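Local coordinates for protein DNA polymerase III subunit beta (Pseudomonas aeruginosa, PDB 4TSZ) that forms a sliding clamp that tethers DNA polymerases and other proteins to DNA and makes them processive, at residues Gly158-Asn164 / Arg192-Pro198; Arg138-Thr143 / Met180-Asp184; Ser144-Gln149 / Arg199-Leu203; Leu127-Gln133 / Gly214-Leu220; Glu204-Leu208 / Glu231-Thr235. All blocks are in the same frame, centred on the assembly; numbering follows the deposited sequence.

Contact 1: Gly158-Asn164 / Arg192-Pro198; sequences GMLLEVN and RHQVIVP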
# COMPACT_ATOMS: atom_id res chain seq x y z
N GLY E 158 13.28 -1.92 -21.78
CA GLY E 158 12.04 -1.72 -22.51
C GLY E 158 11.58 -2.97 -23.21
O GLY E 158 12.12 -4.06 -22.98
N MET E 159 10.57 -2.80 -24.07
CA MET E 159 9.94 -3.90 -24.78
C MET E 159 10.00 -3.75 -26.27
O MET E 159 9.66 -2.70 -26.81
CB MET E 159 8.47 -4.02 -24.32
CG MET E 159 7.73 -5.24 -24.87
SD MET E 159 6.05 -5.32 -24.23
CE MET E 159 6.38 -5.63 -22.50
N LEU E 160 10.40 -4.84 -26.94
CA LEU E 160 10.38 -4.91 -28.39
C LEU E 160 8.93 -5.17 -28.82
O LEU E 160 8.27 -6.04 -28.24
CB LEU E 160 11.31 -6.02 -28.93
CG LEU E 160 11.22 -6.28 -30.46
CD1 LEU E 160 11.88 -5.17 -31.26
CD2 LEU E 160 11.82 -7.62 -30.83
N LEU E 161 8.44 -4.39 -29.77
CA LEU E 161 7.15 -4.57 -30.43
C LEU E 161 7.52 -4.76 -31.88
O LEU E 161 8.19 -3.92 -32.47
CB LEU E 161 6.16 -3.41 -30.22
CG LEU E 161 5.61 -3.19 -28.82
CD1 LEU E 161 4.63 -2.04 -28.80
CD2 LEU E 161 4.93 -4.45 -28.26
N GLU E 162 7.19 -5.94 -32.43
CA GLU E 162 7.57 -6.32 -33.77
C GLU E 162 6.38 -6.74 -34.63
O GLU E 162 5.55 -7.53 -34.20
CB GLU E 162 8.62 -7.45 -33.68
CG GLU E 162 9.14 -7.99 -34.99
CD GLU E 162 9.86 -9.31 -34.81
OE1 GLU E 162 11.07 -9.29 -34.49
OE2 GLU E 162 9.20 -10.37 -34.92
N VAL E 163 6.31 -6.19 -35.86
CA VAL E 163 5.29 -6.58 -36.84
C VAL E 163 6.01 -7.37 -37.92
O VAL E 163 7.01 -6.89 -38.47
CB VAL E 163 4.35 -5.46 -37.38
CG1 VAL E 163 3.78 -4.61 -36.25
CG2 VAL E 163 5.03 -4.58 -38.41
N ASN E 164 5.58 -8.61 -38.16
CA ASN E 164 6.21 -9.49 -39.14
C ASN E 164 5.18 -10.46 -39.71
O ASN E 164 4.55 -11.20 -38.96
CB ASN E 164 7.40 -10.24 -38.51
CG ASN E 164 8.31 -10.93 -39.49
OD1 ASN E 164 8.64 -10.41 -40.57
ND2 ASN E 164 8.76 -12.12 -39.12
N ARG E 192 9.61 -6.68 -42.08
CA ARG E 192 9.64 -6.82 -40.62
C ARG E 192 9.93 -5.44 -40.03
O ARG E 192 10.91 -4.78 -40.42
CB ARG E 192 10.71 -7.85 -40.16
CG ARG E 192 10.61 -8.19 -38.66
CD ARG E 192 11.50 -9.35 -38.25
NE ARG E 192 12.89 -8.93 -38.03
CZ ARG E 192 13.74 -9.54 -37.20
NH1 ARG E 192 13.35 -10.60 -36.49
NH2 ARG E 192 14.98 -9.09 -37.07
N HIS E 193 9.06 -4.97 -39.12
CA HIS E 193 9.22 -3.68 -38.47
C HIS E 193 9.34 -3.85 -36.95
O HIS E 193 8.53 -4.54 -36.34
CB HIS E 193 8.09 -2.71 -38.85
CG HIS E 193 8.46 -1.28 -38.67
ND1 HIS E 193 8.39 -0.66 -37.43
CD2 HIS E 193 8.94 -0.38 -39.57
CE1 HIS E 193 8.81 0.58 -37.62
NE2 HIS E 193 9.15 0.80 -38.89
N GLN E 194 10.39 -3.26 -36.36
CA GLN E 194 10.69 -3.34 -34.93
C GLN E 194 10.78 -1.96 -34.28
O GLN E 194 11.33 -1.03 -34.87
CB GLN E 194 12.02 -4.05 -34.70
CG GLN E 194 12.07 -5.52 -35.08
CD GLN E 194 13.33 -6.20 -34.58
OE1 GLN E 194 14.39 -5.57 -34.38
NE2 GLN E 194 13.25 -7.50 -34.36
N VAL E 195 10.25 -1.85 -33.06
CA VAL E 195 10.33 -0.65 -32.21
C VAL E 195 10.64 -1.10 -30.77
O VAL E 195 10.17 -2.15 -30.34
CB VAL E 195 9.09 0.32 -32.26
CG1 VAL E 195 8.84 0.86 -33.68
CG2 VAL E 195 7.83 -0.29 -31.67
N ILE E 196 11.46 -0.32 -30.04
CA ILE E 196 11.72 -0.62 -28.63
C ILE E 196 11.04 0.48 -27.83
O ILE E 196 11.43 1.64 -27.91
CB ILE E 196 13.20 -0.82 -28.22
CG1 ILE E 196 13.97 -1.77 -29.17
CG2 ILE E 196 13.29 -1.29 -26.73
CD1 ILE E 196 15.52 -1.65 -29.08
N VAL E 197 10.00 0.11 -27.07
CA VAL E 197 9.27 1.05 -26.23
C VAL E 197 9.92 1.06 -24.83
O VAL E 197 10.05 -0.01 -24.23
CB VAL E 197 7.76 0.74 -26.17
CG1 VAL E 197 7.00 1.84 -25.42
CG2 VAL E 197 7.19 0.57 -27.58
N PRO E 198 10.34 2.26 -24.30
CA PRO E 198 10.94 2.30 -22.95
C PRO E 198 10.03 1.69 -21.89
O PRO E 198 8.80 1.77 -22.01
CB PRO E 198 11.15 3.81 -22.69
CG PRO E 198 11.18 4.43 -24.07
CD PRO E 198 10.25 3.60 -24.91
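Met159, Leu161 and Val163 pair through their backbones with Val197, Val195 and His193, the hydrogen-bonded positions of an antiparallel β-sheet in which 193-198 is an outermost strand within the chain. Each pair exchanges two N-H···O=C bonds. Met159 N lies 2.8 Å from Val197 O. Val195 N lies 3.0 Å from Leu161 O. At the positions in between, CA-H···O contacts close the gap, as where Glu162 CA stands 3.3 Å from His193 O.

Apolar packing dominates the face of these residues. Branched Leu161, Val195 and Val197 suit it: Leu161 sets CB 3.8 Å from Val195 CG2 and CD1 against Val197 CG2, while Val163 CG2 packs on His193 CB. Ile202 of helix 199-208 touches Met159, Leu161 and Val197.

The other face mixes Leu160 and Ile196 with a polar patch at the Glu162 end. Glu162 and Gln194 hold carboxylate and amide nearly coplanar (9°), and Gln194 NE2 donates to the anti lone pair of Glu162 OE1 at 2.8 Å. Tyr246 OH also bonds this oxygen. Poorly ordered Arg192 adds charge attraction alone, since Glu162 OE1 lies well out of its guanidinium plane.

Gly158 suits the tight end: without a side chain, its CA comes within 3.1 Å of Val197 O.

Contact 2: Arg138-Thr143 / Met180-Asp184; sequences RLIDRT and MCSLD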
# COMPACT_ATOMS: atom_id res chain seq x y z
N ARG E 138 -2.58 -7.87 -23.50
CA ARG E 138 -2.13 -9.26 -23.34
C ARG E 138 -0.64 -9.38 -23.72
O ARG E 138 0.12 -9.94 -22.95
CB ARG E 138 -2.97 -10.21 -24.20
CG ARG E 138 -2.61 -11.70 -24.07
CD ARG E 138 -3.29 -12.57 -25.14
NE ARG E 138 -3.32 -14.00 -24.78
CZ ARG E 138 -2.52 -14.95 -25.29
NH1 ARG E 138 -1.60 -14.63 -26.20
NH2 ARG E 138 -2.63 -16.21 -24.90
N LEU E 139 -0.24 -8.82 -24.88
CA LEU E 139 1.16 -8.85 -25.34
C LEU E 139 2.11 -8.21 -24.33
O LEU E 139 3.17 -8.78 -24.05
CB LEU E 139 1.32 -8.16 -26.71
CG LEU E 139 0.68 -8.85 -27.92
CD1 LEU E 139 0.86 -8.01 -29.15
CD2 LEU E 139 1.30 -10.22 -28.19
N ILE E 140 1.70 -7.07 -23.74
CA ILE E 140 2.50 -6.34 -22.75
C ILE E 140 2.52 -7.11 -21.41
O ILE E 140 3.60 -7.38 -20.91
CB ILE E 140 2.04 -4.86 -22.57
CG1 ILE E 140 2.08 -4.08 -23.91
CG2 ILE E 140 2.89 -4.15 -21.48
CD1 ILE E 140 1.28 -2.72 -23.93
N ASP E 141 1.33 -7.44 -20.86
CA ASP E 141 1.20 -8.12 -19.57
C ASP E 141 1.80 -9.53 -19.54
O ASP E 141 2.27 -9.95 -18.49
CB ASP E 141 -0.26 -8.13 -19.08
CG ASP E 141 -0.82 -6.78 -18.68
OD1 ASP E 141 -0.02 -5.83 -18.45
OD2 ASP E 141 -2.06 -6.66 -18.56
N ARG E 142 1.83 -10.24 -20.68
CA ARG E 142 2.43 -11.58 -20.72
C ARG E 142 3.96 -11.53 -20.74
O ARG E 142 4.59 -12.57 -20.54
CB ARG E 142 1.91 -12.43 -21.92
CG ARG E 142 0.45 -12.87 -21.86
CD ARG E 142 0.18 -13.93 -20.82
NE ARG E 142 -1.25 -14.20 -20.68
CZ ARG E 142 -1.89 -15.20 -21.27
NH1 ARG E 142 -1.24 -16.05 -22.06
NH2 ARG E 142 -3.19 -15.37 -21.08
N THR E 143 4.56 -10.36 -21.01
CA THR E 143 6.01 -10.26 -21.14
C THR E 143 6.74 -9.22 -20.31
O THR E 143 7.96 -9.35 -20.16
CB THR E 143 6.38 -10.04 -22.63
OG1 THR E 143 5.91 -8.75 -23.03
CG2 THR E 143 5.84 -11.13 -23.56
N MET E 180 8.28 -13.69 -24.51
CA MET E 180 7.76 -13.32 -25.82
C MET E 180 6.32 -13.79 -26.02
O MET E 180 5.94 -14.84 -25.53
CB MET E 180 8.69 -13.74 -26.97
CG MET E 180 8.70 -15.22 -27.24
SD MET E 180 9.89 -15.78 -28.48
CE MET E 180 9.30 -14.96 -29.87
N CYS E 181 5.52 -12.96 -26.69
CA CYS E 181 4.13 -13.29 -26.98
C CYS E 181 3.81 -12.84 -28.40
O CYS E 181 4.17 -11.73 -28.78
CB CYS E 181 3.18 -12.66 -25.96
SG CYS E 181 1.48 -13.28 -26.07
N SER E 182 3.18 -13.72 -29.20
CA SER E 182 2.82 -13.44 -30.60
C SER E 182 1.32 -13.60 -30.80
O SER E 182 0.72 -14.53 -30.27
CB SER E 182 3.57 -14.38 -31.54
OG SER E 182 4.97 -14.35 -31.33
N LEU E 183 0.72 -12.68 -31.56
CA LEU E 183 -0.70 -12.71 -31.89
C LEU E 183 -0.88 -12.36 -33.37
O LEU E 183 -0.30 -11.38 -33.84
CB LEU E 183 -1.51 -11.74 -31.01
CG LEU E 183 -1.65 -12.10 -29.52
CD1 LEU E 183 -2.41 -11.00 -28.77
CD2 LEU E 183 -2.34 -13.48 -29.33
N ASP E 184 -1.65 -13.19 -34.11
CA ASP E 184 -1.87 -12.93 -35.53
C ASP E 184 -2.96 -11.87 -35.72
O ASP E 184 -4.15 -12.19 -35.82
CB ASP E 184 -2.06 -14.21 -36.36
CG ASP E 184 -3.19 -15.12 -35.94
OD1 ASP E 184 -3.09 -15.73 -34.85
OD2 ASP E 184 -4.16 -15.27 -36.72
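Leu139 lays its CD2 methyl over the Cys181 backbone and the flank of Leu183, 3.3 Å from Cys181 O and 3.7 Å from Leu183 CG. The two leucines overlap flank to flank, running in opposed senses, so that Leu139 CG also meets Leu183 CD1. Cys181 points at the helix with SG anti to the backbone N (chi1 -169°), which brings the sulfur 3.7 Å from Leu139 CD2. A small, weakly polar thiol is well suited to this buried spot between a leucine and an arginine.

Arg138, extended from CG to NE, reaches across the strand until NH1 lies 3.4 Å from both Cys181 SG and Leu183 CD2. That nitrogen is buried by the contact and has no polar partner in the model. The charged ends of Arg138 and Arg142 gather round Glu353: Arg142 NH1 forms a salt bridge with it, Arg138 NH2 only a long, weak ion pair. Arg138 NE lies over one face of the Arg142 guanidinium.

Thr143 divides its two branches between two tasks. OG1 donates to Leu139 O, one turn back, at 2.9 Å, while CG2 is turned to the strand and rests 3.6 Å from Cys181 N.

Leu139 and Arg138 of helix 133-141, with Thr143 just beyond, thus lie on strand 177-184, the helix-on-sheet layering from which each domain of the β sliding clamp is built.

Contact 3: Ser144-Gln149 / Arg199-Leu203; sequences SFAMAQ and RKGIL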
# COMPACT_ATOMS: atom_id res chain seq x y z
N SER E 144 6.04 -8.17 -19.81
CA SER E 144 6.64 -7.02 -19.12
C SER E 144 7.57 -7.29 -17.95
O SER E 144 8.54 -6.54 -17.79
CB SER E 144 5.61 -5.95 -18.78
OG SER E 144 4.74 -6.36 -17.74
N PHE E 145 7.35 -8.38 -17.19
CA PHE E 145 8.19 -8.76 -16.05
C PHE E 145 9.64 -9.06 -16.48
O PHE E 145 10.53 -8.95 -15.64
CB PHE E 145 7.59 -9.99 -15.35
CG PHE E 145 7.71 -11.27 -16.15
CD1 PHE E 145 8.85 -12.06 -16.07
CD2 PHE E 145 6.69 -11.68 -17.01
CE1 PHE E 145 8.99 -13.21 -16.84
CE2 PHE E 145 6.82 -12.84 -17.77
CZ PHE E 145 7.95 -13.62 -17.65
N ALA E 146 9.87 -9.48 -17.75
CA ALA E 146 11.21 -9.86 -18.24
C ALA E 146 12.09 -8.71 -18.69
O ALA E 146 13.28 -8.93 -18.89
CB ALA E 146 11.12 -10.92 -19.33
N MET E 147 11.52 -7.49 -18.82
CA MET E 147 12.30 -6.31 -19.24
C MET E 147 13.36 -6.03 -18.20
O MET E 147 13.14 -6.23 -16.99
CB MET E 147 11.43 -5.03 -19.34
CG MET E 147 10.31 -5.09 -20.34
SD MET E 147 9.43 -3.51 -20.52
CE MET E 147 8.58 -3.39 -18.92
N ALA E 148 14.50 -5.53 -18.65
CA ALA E 148 15.53 -5.12 -17.71
C ALA E 148 15.10 -3.77 -17.11
O ALA E 148 14.23 -3.07 -17.66
CB ALA E 148 16.87 -4.99 -18.42
N GLN E 149 15.66 -3.46 -15.96
CA GLN E 149 15.46 -2.21 -15.26
C GLN E 149 16.85 -1.67 -14.97
O GLN E 149 17.66 -2.33 -14.31
CB GLN E 149 14.67 -2.46 -13.96
CG GLN E 149 14.07 -1.19 -13.36
CD GLN E 149 13.26 -1.49 -12.13
OE1 GLN E 149 13.79 -1.79 -11.06
NE2 GLN E 149 11.95 -1.41 -12.25
N ARG E 199 10.64 1.03 -20.88
CA ARG E 199 9.90 0.33 -19.83
C ARG E 199 8.80 1.14 -19.15
O ARG E 199 7.68 0.65 -19.04
CB ARG E 199 10.81 -0.41 -18.83
CG ARG E 199 11.79 0.46 -18.05
CD ARG E 199 12.41 -0.27 -16.87
NE ARG E 199 11.43 -0.62 -15.85
CZ ARG E 199 10.98 -1.85 -15.63
NH1 ARG E 199 11.45 -2.87 -16.34
NH2 ARG E 199 10.07 -2.07 -14.69
N LYS E 200 9.09 2.40 -18.77
CA LYS E 200 8.11 3.27 -18.12
C LYS E 200 6.88 3.53 -19.02
O LYS E 200 5.75 3.41 -18.54
CB LYS E 200 8.75 4.59 -17.63
CG LYS E 200 7.90 5.39 -16.65
CD LYS E 200 8.67 6.56 -16.04
CE LYS E 200 7.83 7.34 -15.06
NZ LYS E 200 8.58 8.49 -14.49
N GLY E 201 7.14 3.82 -20.30
CA GLY E 201 6.13 4.08 -21.32
C GLY E 201 5.22 2.89 -21.59
O GLY E 201 4.00 3.04 -21.58
N ILE E 202 5.82 1.71 -21.82
CA ILE E 202 5.05 0.49 -22.11
C ILE E 202 4.15 0.05 -20.93
O ILE E 202 3.02 -0.37 -21.16
CB ILE E 202 5.91 -0.66 -22.72
CG1 ILE E 202 5.06 -1.64 -23.54
CG2 ILE E 202 6.75 -1.39 -21.68
CD1 ILE E 202 4.64 -1.13 -24.94
N LEU E 203 4.64 0.20 -19.68
CA LEU E 203 3.87 -0.14 -18.49
C LEU E 203 2.70 0.83 -18.31
O LEU E 203 1.62 0.40 -17.91
CB LEU E 203 4.75 -0.19 -17.23
CG LEU E 203 5.82 -1.28 -17.16
CD1 LEU E 203 6.84 -0.94 -16.12
CD2 LEU E 203 5.21 -2.67 -16.94
O HOH W 1 10.80 -5.74 -15.51
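With CG between its own backbone N and carbonyl carbon (chi1 61°) and a bend at chi3 (-65°), Arg199 swings from the first turn of helix 199-208 to Met147, Ala148 and Gln149. It thereby ties the loop after helix 133-141 to the second helix of this DNA-clamp domain. Arg199 NH1 donates to Ala148 O at 3.1 Å, approaching from above the carbonyl plane (57° out of it), and gives a second bond to water 1, which lies in the guanidinium plane at its edge and is 2.8 Å from Met147 O.

The flat guanidinium is sandwiched: Met147 CE lies over one face, and over the opposite one is Gln149, its amide nearly perpendicular. Flexible and apolar, Met147 also packs on the helix, with SD 3.6 Å from Ile202 CG2 and CE 3.9 Å from Leu203 CG. At the other end Ser144 CB rests 3.8 Å from Leu203 CD2.

Contact 4: Leu127-Gln133 / Gly214-Leu220; sequences LNFSIAQ and GEVGIVL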
# COMPACT_ATOMS: atom_id res chain seq x y z
N LEU E 127 4.20 2.85 -40.19
CA LEU E 127 3.14 1.85 -40.14
C LEU E 127 2.02 2.30 -39.22
O LEU E 127 2.28 2.86 -38.16
CB LEU E 127 3.72 0.51 -39.65
CG LEU E 127 2.84 -0.71 -39.88
CD1 LEU E 127 3.16 -1.39 -41.21
CD2 LEU E 127 2.94 -1.67 -38.73
N ASN E 128 0.77 2.06 -39.62
CA ASN E 128 -0.39 2.35 -38.80
C ASN E 128 -1.47 1.31 -38.95
O ASN E 128 -1.80 0.89 -40.07
CB ASN E 128 -0.91 3.80 -38.90
CG ASN E 128 -1.23 4.34 -40.27
OD1 ASN E 128 -1.62 3.64 -41.21
ND2 ASN E 128 -1.19 5.65 -40.36
N PHE E 129 -1.98 0.82 -37.81
CA PHE E 129 -2.99 -0.23 -37.77
C PHE E 129 -3.88 -0.08 -36.54
O PHE E 129 -3.50 0.59 -35.58
CB PHE E 129 -2.29 -1.61 -37.74
CG PHE E 129 -1.40 -1.88 -36.55
CD1 PHE E 129 -0.05 -1.54 -36.57
CD2 PHE E 129 -1.90 -2.48 -35.40
CE1 PHE E 129 0.78 -1.78 -35.47
CE2 PHE E 129 -1.08 -2.71 -34.29
CZ PHE E 129 0.25 -2.37 -34.34
N SER E 130 -5.04 -0.73 -36.58
CA SER E 130 -5.98 -0.76 -35.47
C SER E 130 -5.95 -2.16 -34.85
O SER E 130 -5.77 -3.15 -35.56
CB SER E 130 -7.39 -0.40 -35.95
OG SER E 130 -8.14 0.14 -34.87
N ILE E 131 -6.10 -2.24 -33.53
CA ILE E 131 -6.07 -3.50 -32.79
C ILE E 131 -6.95 -3.44 -31.53
O ILE E 131 -7.11 -2.37 -30.95
CB ILE E 131 -4.59 -3.95 -32.48
CG1 ILE E 131 -4.51 -5.44 -32.06
CG2 ILE E 131 -3.86 -2.99 -31.50
CD1 ILE E 131 -3.13 -5.99 -31.71
N ALA E 132 -7.51 -4.59 -31.12
CA ALA E 132 -8.29 -4.70 -29.88
C ALA E 132 -7.36 -4.35 -28.71
O ALA E 132 -6.21 -4.80 -28.69
CB ALA E 132 -8.79 -6.13 -29.72
N GLN E 133 -7.84 -3.50 -27.78
CA GLN E 133 -7.09 -3.06 -26.60
C GLN E 133 -6.63 -4.25 -25.77
O GLN E 133 -5.49 -4.29 -25.30
CB GLN E 133 -7.92 -2.10 -25.74
CG GLN E 133 -8.03 -0.69 -26.32
CD GLN E 133 -8.78 0.27 -25.42
OE1 GLN E 133 -8.57 0.32 -24.21
NE2 GLN E 133 -9.64 1.09 -26.00
N GLY E 214 -13.03 -2.35 -26.28
CA GLY E 214 -12.46 -1.28 -27.10
C GLY E 214 -11.34 -1.60 -28.07
O GLY E 214 -10.69 -2.66 -28.00
N GLU E 215 -11.11 -0.64 -28.98
CA GLU E 215 -10.09 -0.68 -30.02
C GLU E 215 -9.06 0.43 -29.79
O GLU E 215 -9.38 1.47 -29.20
CB GLU E 215 -10.76 -0.49 -31.39
CG GLU E 215 -10.07 -1.20 -32.54
CD GLU E 215 -10.47 -2.64 -32.81
OE1 GLU E 215 -11.12 -3.27 -31.95
OE2 GLU E 215 -10.09 -3.15 -33.90
N VAL E 216 -7.83 0.22 -30.27
CA VAL E 216 -6.75 1.20 -30.19
C VAL E 216 -6.06 1.35 -31.56
O VAL E 216 -5.74 0.35 -32.21
CB VAL E 216 -5.77 0.95 -29.00
CG1 VAL E 216 -5.07 -0.41 -29.09
CG2 VAL E 216 -4.75 2.09 -28.85
N GLY E 217 -5.89 2.59 -31.99
CA GLY E 217 -5.18 2.91 -33.21
C GLY E 217 -3.71 3.07 -32.88
O GLY E 217 -3.36 3.83 -31.98
N ILE E 218 -2.85 2.32 -33.59
CA ILE E 218 -1.40 2.37 -33.37
C ILE E 218 -0.68 2.98 -34.55
O ILE E 218 -0.98 2.65 -35.70
CB ILE E 218 -0.81 0.96 -33.02
CG1 ILE E 218 -1.46 0.34 -31.75
CG2 ILE E 218 0.74 0.96 -32.94
CD1 ILE E 218 -1.26 1.09 -30.43
N VAL E 219 0.30 3.86 -34.27
CA VAL E 219 1.17 4.45 -35.28
C VAL E 219 2.60 4.16 -34.84
O VAL E 219 3.00 4.49 -33.72
CB VAL E 219 0.94 5.98 -35.54
CG1 VAL E 219 1.95 6.53 -36.56
CG2 VAL E 219 -0.49 6.27 -36.00
N LEU E 220 3.35 3.52 -35.72
CA LEU E 220 4.76 3.23 -35.50
C LEU E 220 5.56 4.20 -36.37
O LEU E 220 5.39 4.21 -37.59
CB LEU E 220 5.13 1.77 -35.84
CG LEU E 220 4.45 0.65 -35.03
CD1 LEU E 220 5.05 -0.71 -35.38
CD2 LEU E 220 4.56 0.88 -33.50
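Phe129 turns its ring flat over Ile218, whose CB stands 3.9 Å from the ring centroid and 18° off the normal, a CH-pi contact. The ring gets there because its CG sits between backbone N and carbonyl carbon (chi1 62°), folding it across the strands; Leu220 CD1 meets its edge. Ile131 and Val216 project together from the sheet, with Ile131 CG2 3.7 Å from Val216 CG1. Leu127 and Leu220 repeat this alignment more loosely.

These residues are the hydrogen-bonded pairs of an antiparallel β-sheet in which 125-132 is an outermost strand within the chain. Two backbone bonds join each pair, the shortest Ile218 N to Phe129 O and Leu220 N to Leu127 O, both 2.7 Å. Bulky apolar residues suit this face, which Leu136 and Leu168 help to cover. The other face carries Asn128, Ser130 and Gly217 beside Val219, and Ser130 OG is 3.3 Å from Glu215 CG.

Where the strand passes into helix 133-141, Gln133 N donates to Gly214 O at 3.0 Å. Its extended side chain then carries NE2 over Glu215 O at 3.2 Å, 63° out of the carbonyl plane, while OE1 accepts from Glu211 N. Gly214, with no side chain, lets this amide lie close.

Contact 5: Glu204-Leu208 / Glu231-Thr235; sequences ELARL and EFTFT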
# COMPACT_ATOMS: atom_id res chain seq x y z
N GLU E 204 2.91 2.11 -18.64
CA GLU E 204 1.88 3.14 -18.59
C GLU E 204 0.79 2.79 -19.60
O GLU E 204 -0.38 2.77 -19.23
CB GLU E 204 2.46 4.54 -18.88
CG GLU E 204 1.47 5.69 -18.72
CD GLU E 204 0.76 5.76 -17.38
OE1 GLU E 204 1.44 5.73 -16.33
OE2 GLU E 204 -0.50 5.81 -17.38
N LEU E 205 1.19 2.50 -20.87
CA LEU E 205 0.29 2.13 -21.95
C LEU E 205 -0.61 0.94 -21.57
O LEU E 205 -1.83 1.02 -21.77
CB LEU E 205 1.05 1.86 -23.26
CG LEU E 205 0.21 1.43 -24.48
CD1 LEU E 205 -0.87 2.46 -24.82
CD2 LEU E 205 1.09 1.13 -25.68
N ALA E 206 -0.02 -0.15 -21.02
CA ALA E 206 -0.78 -1.34 -20.60
C ALA E 206 -1.86 -1.00 -19.58
O ALA E 206 -2.99 -1.49 -19.70
CB ALA E 206 0.16 -2.40 -20.03
N ARG E 207 -1.55 -0.11 -18.62
CA ARG E 207 -2.49 0.35 -17.59
C ARG E 207 -3.63 1.18 -18.18
O ARG E 207 -4.74 1.14 -17.65
CB ARG E 207 -1.78 1.11 -16.47
CG ARG E 207 -0.94 0.22 -15.55
CD ARG E 207 -0.42 0.99 -14.34
NE ARG E 207 0.45 2.10 -14.70
CZ ARG E 207 1.78 2.03 -14.75
NH1 ARG E 207 2.40 0.89 -14.48
NH2 ARG E 207 2.50 3.10 -15.08
N LEU E 208 -3.35 1.91 -19.27
CA LEU E 208 -4.34 2.73 -19.97
C LEU E 208 -5.32 1.90 -20.80
O LEU E 208 -6.44 2.36 -21.03
CB LEU E 208 -3.65 3.79 -20.85
CG LEU E 208 -2.87 4.90 -20.14
CD1 LEU E 208 -1.98 5.65 -21.13
CD2 LEU E 208 -3.80 5.88 -19.41
N GLU E 231 -10.73 8.82 -26.52
CA GLU E 231 -10.77 9.54 -25.24
C GLU E 231 -9.35 10.02 -24.87
O GLU E 231 -9.21 11.05 -24.21
CB GLU E 231 -11.41 8.69 -24.12
CG GLU E 231 -10.81 7.29 -23.93
CD GLU E 231 -11.53 6.40 -22.94
OE1 GLU E 231 -10.84 5.74 -22.13
OE2 GLU E 231 -12.78 6.34 -22.99
N PHE E 232 -8.31 9.28 -25.34
CA PHE E 232 -6.91 9.61 -25.11
C PHE E 232 -5.97 9.34 -26.29
O PHE E 232 -6.22 8.46 -27.12
CB PHE E 232 -6.36 8.98 -23.80
CG PHE E 232 -5.94 7.51 -23.84
CD1 PHE E 232 -4.72 7.13 -24.40
CD2 PHE E 232 -6.74 6.53 -23.26
CE1 PHE E 232 -4.34 5.78 -24.43
CE2 PHE E 232 -6.35 5.17 -23.29
CZ PHE E 232 -5.15 4.81 -23.88
N THR E 233 -4.86 10.10 -26.34
CA THR E 233 -3.76 9.93 -27.27
C THR E 233 -2.50 9.77 -26.43
O THR E 233 -2.15 10.66 -25.64
CB THR E 233 -3.64 11.07 -28.31
OG1 THR E 233 -4.85 11.14 -29.06
CG2 THR E 233 -2.47 10.87 -29.26
N PHE E 234 -1.85 8.62 -26.57
CA PHE E 234 -0.62 8.30 -25.87
C PHE E 234 0.51 8.37 -26.87
O PHE E 234 0.43 7.75 -27.93
CB PHE E 234 -0.71 6.90 -25.21
CG PHE E 234 0.60 6.29 -24.76
CD1 PHE E 234 1.40 5.57 -25.64
CD2 PHE E 234 1.01 6.40 -23.44
CE1 PHE E 234 2.61 5.02 -25.22
CE2 PHE E 234 2.21 5.83 -23.01
CZ PHE E 234 3.00 5.14 -23.91
N THR E 235 1.57 9.10 -26.54
CA THR E 235 2.76 9.18 -27.38
C THR E 235 3.99 8.90 -26.52
O THR E 235 4.13 9.47 -25.44
CB THR E 235 2.88 10.51 -28.15
OG1 THR E 235 1.61 10.85 -28.72
CG2 THR E 235 3.92 10.46 -29.25
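Phe234 offers one ring face to Leu205, whose CB stands 4.1 Å from the ring centroid and 18° off the normal, in a CH-pi contact. Leu205 CD1 also touches the ring, 3.9 Å from Phe234 CD1. The ring of Phe232 has the backbone N of Phe234 at its edge, in plane, and its far end meets Leu208 obliquely, with Phe232 CZ 3.5 Å from Leu208 CB.

Leu208 serves both aromatics. Its CB presses on Phe232, and its CD1 branch reaches Phe234 CD2 at 3.9 Å, the two side chains crossing at about a right angle. Different first torsions suit the phenylalanines to their separate targets: Phe234 has CG anti to the backbone N (chi1 165°), whereas in Phe232 it lies between N and the carbonyl carbon. Leu54 of strand 52-59 touches both rings and Leu208, closing the cluster from the neighbouring strand.

Helix 204-208 runs nearly antiparallel to strand 232-235, their axes 10.3 Å apart, a usual spacing for a helix laid on a sheet. Glu204 spends only its CB on Phe234; its carboxylate turns away and forms a salt bridge with Arg207, OE1 to NH2 at 3.1 Å.

The side chains that meet across the segments do so through carbon atoms: shape and dispersion hold helix to sheet, while the charged pair stays on the helix, and exposed Arg207 takes no part in the packing.

All five contacts lie in the central domain. Contacts 1 and 2 reach one eight-stranded sheet, which continues into strand 359-363; contacts 4 and 5 reach the other, which continues into strand 52-59. Contacts 3 and 5 share helix 199-208, their centres 15 Å apart. Helices 133-141 and 199-208 meet between contacts 2 and 5 through Ile140 and Ala206. Along the chain, contacts 1, 2 and 3 all nest inside the loop closed by contact 4, contact 1 also inside contact 3, while contact 5 crosses contact 4. The domain is thus two adjacent helices backed by two sheets, as in a clamp whose helices line the ring's inner surface.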